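Local coordinates for pentacotripeptide-repeat region of PRORP domain-containing protein (Brachypodium distachyon, PDB 4ME2), which probably binds RNA sequence-specifically, as a chloroplast pentatricopeptide-repeat protein built of helix-turn-helix repeats and associated with group II intron RNA, at residues S46-H51 and R82-A87; Q54-L59 and A71-A76; G182-A187 and L217-E222; V202-Y207 and A228-W233. All blocks are in the same frame, centred on the assembly; numbering follows the deposited sequence.

The four contacts fall into two pairs near the two ends of an all-helical chain. Interactions 1 and 2 share helix 47-59: its first turn meets helix 82-94 and its last turns meet helix 66-77, with contact centres about 13 Å apart. Interactions 3 and 4 share helix 220-236, which meets the start of helix 184-197 near its own beginning and the start of helix 204-216 further along; their centres lie about 17 Å apart. The two pairs lie on opposite sides of the chain's centre, with interactions 1 and 4 about 42 Å apart between centres. Each pair thus ties one end helix to two others in the helix-turn-helix stack.

Interaction 1 of 4, residues S46-H51 and R82-A87; sequences STEAIH and RADLLA
Ser46 and Asp84 carry the polar part of this contact. The serine hydroxyl donates to the carboxylate in a very short bond, OG to OD1 of Asp84 at 2.5 Å. The same OG also accepts from the backbone N of Ala49 at 3.2 Å, the capping bond of an N-cap serine. With chi1 at 63°, OG lies between the backbone N and the carbonyl carbon, where it can serve both partners. Water 1 adds a bridge: it accepts from Ser46 N at 2.9 Å and donates to Asp84 OD1 at 3.0 Å, so this carboxylate oxygen takes both the hydroxyl and the water.

The contact joins the first turn of helix 47-59 to the first turns of helix 82-94, two helices of a pentatricopeptide-repeat stack that run in broadly the same direction, with helix 66-77 between them in the chain. The axes of the two short segments are inclined at 41°.

Van der Waals contacts fill in around the polar core. Ala49 CB points at the second helix, 3.7 Å from the carbonyl O of Asp84 and 4.3 Å from Ala87 CB. On the other branch of the aspartate, OD2 rests 3.4 Å from Glu48 CG. The charges of these two acids are less comfortable: Glu48 OE2 comes within 4.3 Å of Asp84 OD1, which would tend to raise the proton affinity of Glu48, while the donors on Asp84 OD1 probably offset this there.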
loop_
_atom_site.group_PDB
_atom_site.type_symbol
_atom_site.label_atom_id
_atom_site.label_comp_id
_atom_site.label_asym_id
_atom_site.label_seq_id
_atom_site.Cartn_x
_atom_site.Cartn_y
_atom_site.Cartn_z
ATOM N N SER A 46 -13.389 15.008 14.919
ATOM C CA SER A 46 -13.350 15.637 16.226
ATOM C C SER A 46 -12.659 16.990 16.162
ATOM O O SER A 46 -12.031 17.340 15.162
ATOM C CB SER A 46 -12.603 14.746 17.202
ATOM O OG SER A 46 -11.256 14.591 16.782
ATOM N N THR A 47 -12.762 17.743 17.250
ATOM C CA THR A 47 -12.050 19.004 17.365
ATOM C C THR A 47 -10.548 18.822 17.139
ATOM O O THR A 47 -9.938 19.552 16.359
ATOM C CB THR A 47 -12.287 19.639 18.739
ATOM O OG1 THR A 47 -13.681 19.927 18.883
ATOM C CG2 THR A 47 -11.483 20.923 18.882
ATOM N N GLU A 48 -9.956 17.842 17.812
ATOM C CA GLU A 48 -8.515 17.635 17.683
ATOM C C GLU A 48 -8.100 17.192 16.277
ATOM O O GLU A 48 -7.034 17.582 15.805
ATOM C CB GLU A 48 -7.946 16.708 18.770
ATOM C CG GLU A 48 -8.888 15.640 19.295
ATOM C CD GLU A 48 -10.003 16.207 20.158
ATOM O OE1 GLU A 48 -9.723 16.893 21.163
ATOM O OE2 GLU A 48 -11.170 15.957 19.827
ATOM N N ALA A 49 -8.931 16.389 15.612
ATOM C CA ALA A 49 -8.642 15.975 14.235
ATOM C C ALA A 49 -8.672 17.176 13.295
ATOM O O ALA A 49 -7.759 17.364 12.490
ATOM C CB ALA A 49 -9.611 14.904 13.769
ATOM N N ILE A 50 -9.721 17.992 13.406
ATOM C CA ILE A 50 -9.835 19.201 12.587
ATOM C C ILE A 50 -8.612 20.103 12.745
ATOM O O ILE A 50 -8.034 20.563 11.752
ATOM C CB ILE A 50 -11.126 19.991 12.894
ATOM C CG1 ILE A 50 -12.339 19.225 12.364
ATOM C CG2 ILE A 50 -11.068 21.383 12.272
ATOM C CD1 ILE A 50 -13.669 19.907 12.604
ATOM N N HIS A 51 -8.218 20.353 13.992
ATOM C CA HIS A 51 -7.037 21.165 14.268
ATOM C C HIS A 51 -5.803 20.575 13.640
ATOM O O HIS A 51 -4.995 21.299 13.060
ATOM C CB HIS A 51 -6.838 21.367 15.771
ATOM C CG HIS A 51 -7.729 22.432 16.368
ATOM N ND1 HIS A 51 -8.067 22.448 17.674
ATOM C CD2 HIS A 51 -8.357 23.534 15.786
ATOM C CE1 HIS A 51 -8.865 23.505 17.918
ATOM N NE2 HIS A 51 -9.043 24.168 16.761
ATOM N N ARG A 82 -5.807 7.032 18.314
ATOM C CA ARG A 82 -6.121 6.276 17.101
ATOM C C ARG A 82 -7.276 6.869 16.302
ATOM O O ARG A 82 -7.120 7.180 15.127
ATOM C CB ARG A 82 -6.442 4.811 17.428
ATOM C CG ARG A 82 -6.663 3.932 16.199
ATOM C CD ARG A 82 -7.331 2.608 16.564
ATOM N NE ARG A 82 -8.569 2.855 17.301
ATOM C CZ ARG A 82 -9.751 3.115 16.746
ATOM N NH1 ARG A 82 -9.891 3.136 15.425
ATOM N NH2 ARG A 82 -10.801 3.350 17.515
ATOM N N ALA A 83 -8.432 7.004 16.945
ATOM C CA ALA A 83 -9.643 7.437 16.253
ATOM C C ALA A 83 -9.446 8.786 15.564
ATOM O O ALA A 83 -9.851 8.963 14.416
ATOM C CB ALA A 83 -10.827 7.484 17.214
ATOM N N ASP A 84 -8.814 9.721 16.268
ATOM C CA ASP A 84 -8.568 11.056 15.728
ATOM C C ASP A 84 -7.541 11.033 14.594
ATOM O O ASP A 84 -7.686 11.753 13.599
ATOM C CB ASP A 84 -8.138 12.012 16.840
ATOM C CG ASP A 84 -9.231 12.222 17.888
ATOM O OD1 ASP A 84 -10.414 12.357 17.511
ATOM O OD2 ASP A 84 -8.907 12.244 19.094
ATOM N N LEU A 85 -6.508 10.204 14.726
ATOM C CA LEU A 85 -5.509 10.106 13.662
ATOM C C LEU A 85 -6.127 9.576 12.371
ATOM O O LEU A 85 -5.910 10.132 11.289
ATOM C CB LEU A 85 -4.319 9.233 14.081
ATOM C CG LEU A 85 -3.216 9.083 13.020
ATOM C CD1 LEU A 85 -2.731 10.436 12.521
ATOM C CD2 LEU A 85 -2.036 8.271 13.534
ATOM N N LEU A 86 -6.884 8.490 12.483
ATOM C CA LEU A 86 -7.533 7.902 11.324
ATOM C C LEU A 86 -8.581 8.845 10.730
ATOM O O LEU A 86 -8.780 8.851 9.519
ATOM C CB LEU A 86 -8.144 6.542 11.674
ATOM C CG LEU A 86 -7.156 5.457 12.123
ATOM C CD1 LEU A 86 -7.904 4.228 12.620
ATOM C CD2 LEU A 86 -6.194 5.077 11.006
ATOM N N ALA A 87 -9.239 9.635 11.575
ATOM C CA ALA A 87 -10.231 10.604 11.090
ATOM C C ALA A 87 -9.543 11.727 10.323
ATOM O O ALA A 87 -10.044 12.163 9.285
ATOM C CB ALA A 87 -11.067 11.166 12.234
HETATM O O HOH W 1 -11.883 12.501 14.920
#

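Interaction 2 of 4, residues Q54-L59 and A71-A76; sequences QALKRL and AAASAA
The backbones come nearest at Leu56 and Ala76, CA to CA 5.4 Å, where segments 54-59 and 71-76 run roughly antiparallel, their axes at 149° and 8.9 Å apart at closest. The second helix offers little but alanine methyls here, and two leucines of the first close over them. Leu56 has CG anti to its backbone N (chi1 -178°), and this carries CD1 to the second helix although the CB does not aim directly at it. That methyl lies 3.5 Å from Ala72 CB and 3.6 Å from the backbone N of Ala73. Leu59 approaches Ala72 from the next turn, CB to CB at 3.7 Å, so the Ala72 methyl touches both leucines, from directions roughly at right angles. The CD1 of Leu59 reaches on to Ala76 CB at 4.1 Å. Ala76 in turn sets its methyl against the backbone of Leu56 and 3.9 Å from Ala55 CB. The side chains that meet are all apolar, and the small alanines let the backbones draw near. Just beyond the contact, Thr60 OG1 hydrogen-bonds to Leu56 O. Helix 98-109 packs against this antiparallel helical pair, placing Leu100 on Leu56 and both Ala103 and Val107 on Ala73.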
loop_
_atom_site.group_PDB
_atom_site.type_symbol
_atom_site.label_atom_id
_atom_site.label_comp_id
_atom_site.label_asym_id
_atom_site.label_seq_id
_atom_site.Cartn_x
_atom_site.Cartn_y
_atom_site.Cartn_z
ATOM N N GLN A 54 -5.772 21.030 9.863
ATOM C CA GLN A 54 -5.431 22.401 9.498
ATOM C C GLN A 54 -3.948 22.704 9.694
ATOM O O GLN A 54 -3.331 23.360 8.853
ATOM C CB GLN A 54 -6.350 23.409 10.191
ATOM C CG GLN A 54 -7.761 23.392 9.611
ATOM C CD GLN A 54 -7.782 23.555 8.095
ATOM O OE1 GLN A 54 -7.428 24.609 7.568
ATOM N NE2 GLN A 54 -8.196 22.507 7.387
ATOM N N ALA A 55 -3.377 22.200 10.786
ATOM C CA ALA A 55 -1.952 22.369 11.059
ATOM C C ALA A 55 -1.086 21.719 9.981
ATOM O O ALA A 55 -0.111 22.314 9.527
ATOM C CB ALA A 55 -1.597 21.823 12.435
ATOM N N LEU A 56 -1.435 20.501 9.571
ATOM C CA LEU A 56 -0.646 19.808 8.557
ATOM C C LEU A 56 -0.666 20.575 7.234
ATOM O O LEU A 56 0.359 20.694 6.566
ATOM C CB LEU A 56 -1.128 18.366 8.364
ATOM C CG LEU A 56 -0.338 17.527 7.353
ATOM C CD1 LEU A 56 1.155 17.609 7.613
ATOM C CD2 LEU A 56 -0.803 16.078 7.359
ATOM N N LYS A 57 -1.836 21.090 6.866
ATOM C CA LYS A 57 -1.964 21.918 5.666
ATOM C C LYS A 57 -1.132 23.206 5.795
ATOM O O LYS A 57 -0.375 23.558 4.889
ATOM C CB LYS A 57 -3.445 22.200 5.369
ATOM C CG LYS A 57 -4.203 20.973 4.864
ATOM C CD LYS A 57 -5.718 21.079 5.023
ATOM C CE LYS A 57 -6.313 22.217 4.212
ATOM N NZ LYS A 57 -7.791 22.299 4.384
ATOM N N ARG A 58 -1.246 23.878 6.937
ATOM C CA ARG A 58 -0.494 25.101 7.207
ATOM C C ARG A 58 1.017 24.874 7.124
ATOM O O ARG A 58 1.739 25.662 6.511
ATOM C CB ARG A 58 -0.880 25.643 8.585
ATOM C CG ARG A 58 -0.213 26.949 8.980
ATOM C CD ARG A 58 -0.582 27.343 10.407
ATOM N NE ARG A 58 0.070 26.498 11.414
ATOM C CZ ARG A 58 -0.566 25.747 12.313
ATOM N NH1 ARG A 58 -1.893 25.723 12.368
ATOM N NH2 ARG A 58 0.133 25.022 13.176
ATOM N N LEU A 59 1.485 23.787 7.733
ATOM C CA LEU A 59 2.912 23.463 7.772
ATOM C C LEU A 59 3.502 23.138 6.404
ATOM O O LEU A 59 4.716 23.221 6.208
ATOM C CB LEU A 59 3.177 22.296 8.732
ATOM C CG LEU A 59 2.986 22.589 10.224
ATOM C CD1 LEU A 59 2.997 21.300 11.035
ATOM C CD2 LEU A 59 4.047 23.559 10.719
ATOM N N ALA A 71 8.004 15.493 8.139
ATOM C CA ALA A 71 8.261 16.272 9.344
ATOM C C ALA A 71 6.977 16.931 9.825
ATOM O O ALA A 71 6.685 16.964 11.027
ATOM C CB ALA A 71 9.326 17.323 9.076
ATOM N N ALA A 72 6.207 17.454 8.879
ATOM C CA ALA A 72 5.001 18.157 9.237
ATOM C C ALA A 72 4.003 17.179 9.832
ATOM O O ALA A 72 3.322 17.512 10.784
ATOM C CB ALA A 72 4.413 18.882 8.043
ATOM N N ALA A 73 3.933 15.969 9.280
ATOM C CA ALA A 73 2.922 15.001 9.715
ATOM C C ALA A 73 3.153 14.522 11.145
ATOM O O ALA A 73 2.203 14.385 11.912
ATOM C CB ALA A 73 2.842 13.824 8.754
ATOM N N SER A 74 4.406 14.278 11.512
ATOM C CA SER A 74 4.683 13.904 12.895
ATOM C C SER A 74 4.373 15.051 13.856
ATOM O O SER A 74 3.820 14.823 14.926
ATOM C CB SER A 74 6.115 13.387 13.074
ATOM O OG SER A 74 7.070 14.367 12.717
ATOM N N ALA A 75 4.708 16.279 13.472
ATOM C CA ALA A 75 4.445 17.438 14.321
ATOM C C ALA A 75 2.948 17.694 14.487
ATOM O O ALA A 75 2.472 17.945 15.593
ATOM C CB ALA A 75 5.138 18.677 13.768
ATOM N N ALA A 76 2.202 17.627 13.392
ATOM C CA ALA A 76 0.786 17.986 13.440
ATOM C C ALA A 76 -0.107 16.868 13.981
ATOM O O ALA A 76 -1.124 17.136 14.639
ATOM C CB ALA A 76 0.316 18.441 12.069
#

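Interaction 3 of 4, residues G182-A187 and L217-E222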
loop_
_atom_site.group_PDB
_atom_site.type_symbol
_atom_site.label_atom_id
_atom_site.label_comp_id
_atom_site.label_asym_id
_atom_site.label_seq_id
_atom_site.Cartn_x
_atom_site.Cartn_y
_atom_site.Cartn_z
ATOM N N GLY A 182 -0.468 1.375 -13.089
ATOM C CA GLY A 182 0.772 1.257 -13.859
ATOM C C GLY A 182 2.021 0.957 -13.049
ATOM O O GLY A 182 3.137 1.073 -13.564
ATOM N N ARG A 183 1.849 0.542 -11.797
ATOM C CA ARG A 183 2.996 0.299 -10.925
ATOM C C ARG A 183 3.383 -1.173 -10.973
ATOM O O ARG A 183 3.124 -1.947 -10.041
ATOM C CB ARG A 183 2.723 0.787 -9.494
ATOM C CG ARG A 183 2.264 2.244 -9.373
ATOM C CD ARG A 183 3.072 3.229 -10.212
ATOM N NE ARG A 183 4.516 3.092 -10.029
ATOM C CZ ARG A 183 5.418 3.398 -10.961
ATOM N NH1 ARG A 183 5.030 3.861 -12.147
ATOM N NH2 ARG A 183 6.712 3.239 -10.712
ATOM N N ALA A 184 4.019 -1.542 -12.080
ATOM C CA ALA A 184 4.283 -2.936 -12.417
ATOM C C ALA A 184 5.272 -3.608 -11.482
ATOM O O ALA A 184 5.026 -4.717 -11.005
ATOM C CB ALA A 184 4.763 -3.040 -13.854
ATOM N N ARG A 185 6.395 -2.944 -11.232
ATOM C CA ARG A 185 7.407 -3.494 -10.342
ATOM C C ARG A 185 6.849 -3.710 -8.934
ATOM O O ARG A 185 7.099 -4.752 -8.318
ATOM C CB ARG A 185 8.641 -2.579 -10.310
ATOM C CG ARG A 185 9.767 -3.061 -9.406
ATOM C CD ARG A 185 10.248 -4.457 -9.771
ATOM N NE ARG A 185 10.741 -4.538 -11.146
ATOM C CZ ARG A 185 10.974 -5.670 -11.799
ATOM N NH1 ARG A 185 10.764 -6.840 -11.210
ATOM N NH2 ARG A 185 11.417 -5.631 -13.051
ATOM N N ALA A 186 6.105 -2.723 -8.436
ATOM C CA ALA A 186 5.444 -2.824 -7.131
ATOM C C ALA A 186 4.496 -4.028 -7.074
ATOM O O ALA A 186 4.515 -4.792 -6.105
ATOM C CB ALA A 186 4.708 -1.533 -6.787
ATOM N N ALA A 187 3.683 -4.205 -8.116
ATOM C CA ALA A 187 2.772 -5.352 -8.174
ATOM C C ALA A 187 3.562 -6.669 -8.155
ATOM O O ALA A 187 3.248 -7.600 -7.396
ATOM C CB ALA A 187 1.876 -5.265 -9.409
ATOM N N LEU A 217 2.305 -3.863 -19.259
ATOM C CA LEU A 217 3.194 -2.820 -18.759
ATOM C C LEU A 217 4.667 -3.023 -19.129
ATOM O O LEU A 217 5.533 -2.245 -18.724
ATOM C CB LEU A 217 3.029 -2.671 -17.244
ATOM C CG LEU A 217 1.624 -2.221 -16.842
ATOM C CD1 LEU A 217 1.388 -2.463 -15.359
ATOM C CD2 LEU A 217 1.410 -0.762 -17.207
ATOM N N GLY A 218 4.940 -4.067 -19.899
ATOM C CA GLY A 218 6.266 -4.261 -20.475
ATOM C C GLY A 218 7.265 -5.021 -19.626
ATOM O O GLY A 218 8.450 -5.062 -19.964
ATOM N N LEU A 219 6.810 -5.619 -18.524
ATOM C CA LEU A 219 7.681 -6.498 -17.742
ATOM C C LEU A 219 7.504 -7.915 -18.255
ATOM O O LEU A 219 6.825 -8.730 -17.626
ATOM C CB LEU A 219 7.357 -6.455 -16.243
ATOM C CG LEU A 219 7.262 -5.165 -15.424
ATOM C CD1 LEU A 219 7.836 -5.357 -14.023
ATOM C CD2 LEU A 219 7.877 -3.952 -16.104
ATOM N N ASP A 220 8.103 -8.224 -19.401
ATOM C CA ASP A 220 7.832 -9.513 -20.040
ATOM C C ASP A 220 8.444 -10.729 -19.344
ATOM O O ASP A 220 7.918 -11.829 -19.477
ATOM C CB ASP A 220 8.138 -9.504 -21.550
ATOM C CG ASP A 220 9.298 -8.610 -21.909
ATOM O OD1 ASP A 220 9.078 -7.622 -22.648
ATOM O OD2 ASP A 220 10.421 -8.883 -21.448
ATOM N N GLU A 221 9.527 -10.535 -18.593
ATOM C CA GLU A 221 10.109 -11.642 -17.831
ATOM C C GLU A 221 9.186 -12.026 -16.688
ATOM O O GLU A 221 8.959 -13.203 -16.435
ATOM C CB GLU A 221 11.484 -11.282 -17.280
ATOM C CG GLU A 221 12.581 -11.273 -18.330
ATOM C CD GLU A 221 13.972 -11.150 -17.735
ATOM O OE1 GLU A 221 14.105 -10.653 -16.595
ATOM O OE2 GLU A 221 14.940 -11.553 -18.414
ATOM N N GLU A 222 8.665 -11.012 -16.006
ATOM C CA GLU A 222 7.722 -11.215 -14.909
ATOM C C GLU A 222 6.437 -11.829 -15.448
ATOM O O GLU A 222 5.878 -12.736 -14.841
ATOM C CB GLU A 222 7.435 -9.895 -14.184
ATOM C CG GLU A 222 8.583 -9.378 -13.320
ATOM C CD GLU A 222 9.697 -8.699 -14.107
ATOM O OE1 GLU A 222 9.517 -8.402 -15.307
ATOM O OE2 GLU A 222 10.767 -8.458 -13.510
#
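The guanidinium of Arg185 meets Leu219 with one face and Glu222 at its edge. Leu219 CD1 sits above that face, displaced toward the rim, 3.7 Å from NH2. At the end of the group, NH1 and NH2 converge on a single oxygen, Glu222 OE2, at 2.8 and 2.9 Å respectively. This salt bridge is not coplanar. OE2 lies slightly tilted from the guanidinium plane, whereas both nitrogens reach it from the same face of the carboxylate, well above its plane; the two flat groups stand 76° apart. The N-H to oxygen angles, 140° and 135°, are correspondingly bent, as expected when two donors share one acceptor. A side chain bent at both chi2 and chi3 brings the guanidinium round to the acid.

Beneath the salt bridge lies an apolar patch. The Ala184 methyl fits between two leucines, 3.6 Å from Leu219 CG and 3.7 Å from Leu217 CD1. The other branch of Leu217 extends past it, CD2 lying 4.0 Å from Gly182 CA. Ala184 also touches Met214 of helix 204-216, which meets Glu222 as well.

Gly182 and Gly218 each end a helix in a Schellman motif, and Arg183 and Leu219 then stand at the N-cap positions of the next helices. Two such tight interhelical turns placed side by side, each reversing the chain, are in keeping with the stacked helix-turn-helix units of a pentatricopeptide-repeat protein.

Interaction 4 of 4, residues V202-Y207 and A228-W233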
loop_
_atom_site.group_PDB
_atom_site.type_symbol
_atom_site.label_atom_id
_atom_site.label_comp_id
_atom_site.label_asym_id
_atom_site.label_seq_id
_atom_site.Cartn_x
_atom_site.Cartn_y
_atom_site.Cartn_z
ATOM N N VAL A 202 -3.131 -18.964 -3.882
ATOM C CA VAL A 202 -3.961 -17.942 -4.510
ATOM C C VAL A 202 -4.854 -18.535 -5.608
ATOM O O VAL A 202 -4.730 -19.714 -5.944
ATOM C CB VAL A 202 -3.076 -16.794 -5.045
ATOM C CG1 VAL A 202 -2.551 -17.114 -6.436
ATOM C CG2 VAL A 202 -3.826 -15.473 -5.009
ATOM N N ASP A 203 -5.745 -17.716 -6.161
ATOM C CA ASP A 203 -6.748 -18.167 -7.128
ATOM C C ASP A 203 -6.301 -17.937 -8.573
ATOM O O ASP A 203 -5.270 -17.311 -8.821
ATOM C CB ASP A 203 -8.083 -17.448 -6.865
ATOM C CG ASP A 203 -9.166 -17.804 -7.883
ATOM O OD1 ASP A 203 -9.409 -19.011 -8.110
ATOM O OD2 ASP A 203 -9.774 -16.876 -8.459
ATOM N N GLU A 204 -7.083 -18.452 -9.520
ATOM C CA GLU A 204 -6.863 -18.179 -10.939
ATOM C C GLU A 204 -6.894 -16.683 -11.201
ATOM O O GLU A 204 -6.112 -16.174 -12.005
ATOM C CB GLU A 204 -7.918 -18.867 -11.805
ATOM C CG GLU A 204 -7.825 -18.523 -13.285
ATOM C CD GLU A 204 -8.802 -19.310 -14.139
ATOM O OE1 GLU A 204 -9.882 -19.686 -13.635
ATOM O OE2 GLU A 204 -8.490 -19.547 -15.325
ATOM N N TYR A 205 -7.810 -15.991 -10.524
ATOM C CA TYR A 205 -7.942 -14.542 -10.666
ATOM C C TYR A 205 -6.639 -13.775 -10.412
ATOM O O TYR A 205 -6.297 -12.889 -11.180
ATOM C CB TYR A 205 -9.074 -14.004 -9.784
ATOM C CG TYR A 205 -9.338 -12.526 -9.951
ATOM C CD1 TYR A 205 -9.565 -11.976 -11.210
ATOM C CD2 TYR A 205 -9.366 -11.679 -8.846
ATOM C CE1 TYR A 205 -9.805 -10.625 -11.367
ATOM C CE2 TYR A 205 -9.612 -10.327 -8.990
ATOM C CZ TYR A 205 -9.828 -9.808 -10.253
ATOM O OH TYR A 205 -10.076 -8.472 -10.406
ATOM N N MET A 206 -5.915 -14.105 -9.345
ATOM C CA MET A 206 -4.638 -13.437 -9.086
ATOM C C MET A 206 -3.666 -13.627 -10.251
ATOM O O MET A 206 -2.981 -12.686 -10.656
ATOM C CB MET A 206 -4.002 -13.941 -7.796
ATOM C CG MET A 206 -2.591 -13.429 -7.548
ATOM S SD MET A 206 -2.488 -11.647 -7.284
ATOM C CE MET A 206 -2.656 -11.563 -5.504
ATOM N N TYR A 207 -3.606 -14.847 -10.777
ATOM C CA TYR A 207 -2.708 -15.151 -11.892
ATOM C C TYR A 207 -3.057 -14.344 -13.136
ATOM O O TYR A 207 -2.175 -13.808 -13.808
ATOM C CB TYR A 207 -2.722 -16.646 -12.220
ATOM C CG TYR A 207 -2.228 -17.529 -11.104
ATOM C CD1 TYR A 207 -1.007 -17.284 -10.485
ATOM C CD2 TYR A 207 -2.976 -18.619 -10.671
ATOM C CE1 TYR A 207 -0.548 -18.092 -9.459
ATOM C CE2 TYR A 207 -2.527 -19.431 -9.646
ATOM C CZ TYR A 207 -1.314 -19.165 -9.048
ATOM O OH TYR A 207 -0.864 -19.967 -8.033
ATOM N N ALA A 228 3.870 -19.137 -16.189
ATOM C CA ALA A 228 4.325 -20.433 -15.688
ATOM C C ALA A 228 3.498 -20.863 -14.468
ATOM O O ALA A 228 3.044 -22.007 -14.382
ATOM C CB ALA A 228 5.810 -20.378 -15.349
ATOM N N ASP A 229 3.285 -19.933 -13.539
ATOM C CA ASP A 229 2.469 -20.205 -12.355
ATOM C C ASP A 229 1.020 -20.534 -12.727
ATOM O O ASP A 229 0.438 -21.479 -12.192
ATOM C CB ASP A 229 2.502 -19.014 -11.387
ATOM C CG ASP A 229 3.884 -18.754 -10.810
ATOM O OD1 ASP A 229 4.753 -19.651 -10.878
ATOM O OD2 ASP A 229 4.104 -17.640 -10.283
ATOM N N LEU A 230 0.448 -19.751 -13.638
ATOM C CA LEU A 230 -0.903 -20.000 -14.149
ATOM C C LEU A 230 -1.006 -21.373 -14.817
ATOM O O LEU A 230 -1.962 -22.115 -14.569
ATOM C CB LEU A 230 -1.335 -18.891 -15.114
ATOM C CG LEU A 230 -2.697 -19.051 -15.800
ATOM C CD1 LEU A 230 -3.809 -19.351 -14.801
ATOM C CD2 LEU A 230 -3.031 -17.817 -16.623
ATOM N N ALA A 231 -0.018 -21.714 -15.645
ATOM C CA ALA A 231 0.021 -23.033 -16.285
ATOM C C ALA A 231 0.054 -24.146 -15.238
ATOM O O ALA A 231 -0.650 -25.149 -15.366
ATOM C CB ALA A 231 1.209 -23.150 -17.234
ATOM N N ASP A 232 0.871 -23.950 -14.204
ATOM C CA ASP A 232 0.966 -24.884 -13.090
ATOM C C ASP A 232 -0.410 -25.044 -12.444
ATOM O O ASP A 232 -0.851 -26.160 -12.168
ATOM C CB ASP A 232 1.993 -24.381 -12.075
ATOM C CG ASP A 232 2.305 -25.399 -10.995
ATOM O OD1 ASP A 232 3.309 -26.123 -11.142
ATOM O OD2 ASP A 232 1.558 -25.473 -9.993
ATOM N N TRP A 233 -1.093 -23.922 -12.225
ATOM C CA TRP A 233 -2.451 -23.947 -11.689
ATOM C C TRP A 233 -3.396 -24.694 -12.600
ATOM O O TRP A 233 -4.136 -25.564 -12.148
ATOM C CB TRP A 233 -2.938 -22.527 -11.396
ATOM C CG TRP A 233 -4.278 -22.469 -10.726
ATOM C CD1 TRP A 233 -4.551 -22.434 -9.364
ATOM C CD2 TRP A 233 -5.580 -22.448 -11.381
ATOM N NE1 TRP A 233 -5.901 -22.392 -9.138
ATOM C CE2 TRP A 233 -6.577 -22.399 -10.307
ATOM C CE3 TRP A 233 -6.007 -22.467 -12.701
ATOM C CZ2 TRP A 233 -7.935 -22.367 -10.570
ATOM C CZ3 TRP A 233 -7.383 -22.435 -12.955
ATOM C CH2 TRP A 233 -8.322 -22.388 -11.914
HETATM O O HOH W 2 0.938 -21.998 -9.234
#
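Asp229, Leu230 and Trp233 of helix 220-236 receive Tyr207 and Glu204 from the start of helix 204-216, joining the last two helices of the pentatricopeptide-repeat stack. Asp229 comes first, its CB 3.7 Å from Tyr207 CE1. Its carboxylate has partners outside the two segments: OD2 is hydrogen-bonded to Tyr191 OH and forms a salt bridge with Arg196. The carbonyl O of Asp229 takes a bond of 3.0 Å from water 2, which also lies 3.0 Å from Tyr207 OH and so links the phenol to the helix backbone. Leu230 follows, with its backbone over one face of the tyrosine ring, opposite Val202 CG1, and its CD1 3.9 Å from Tyr207 CB. One turn on, Trp233 CB packs 3.6 Å from Tyr207 CE2; the tyrosine and the five-membered ring meet obliquely, their planes at 56°. The indole, its first torsion trans (chi1 -175°), reaches the first turn of the other helix and covers Glu204 N, a buried amide with no partner in the model. Glu204 lays its extended chain across the benzo part of this ring, where CB makes a CH-pi contact 3.7 Å from the centroid of the six-membered ring, only 17° off the normal.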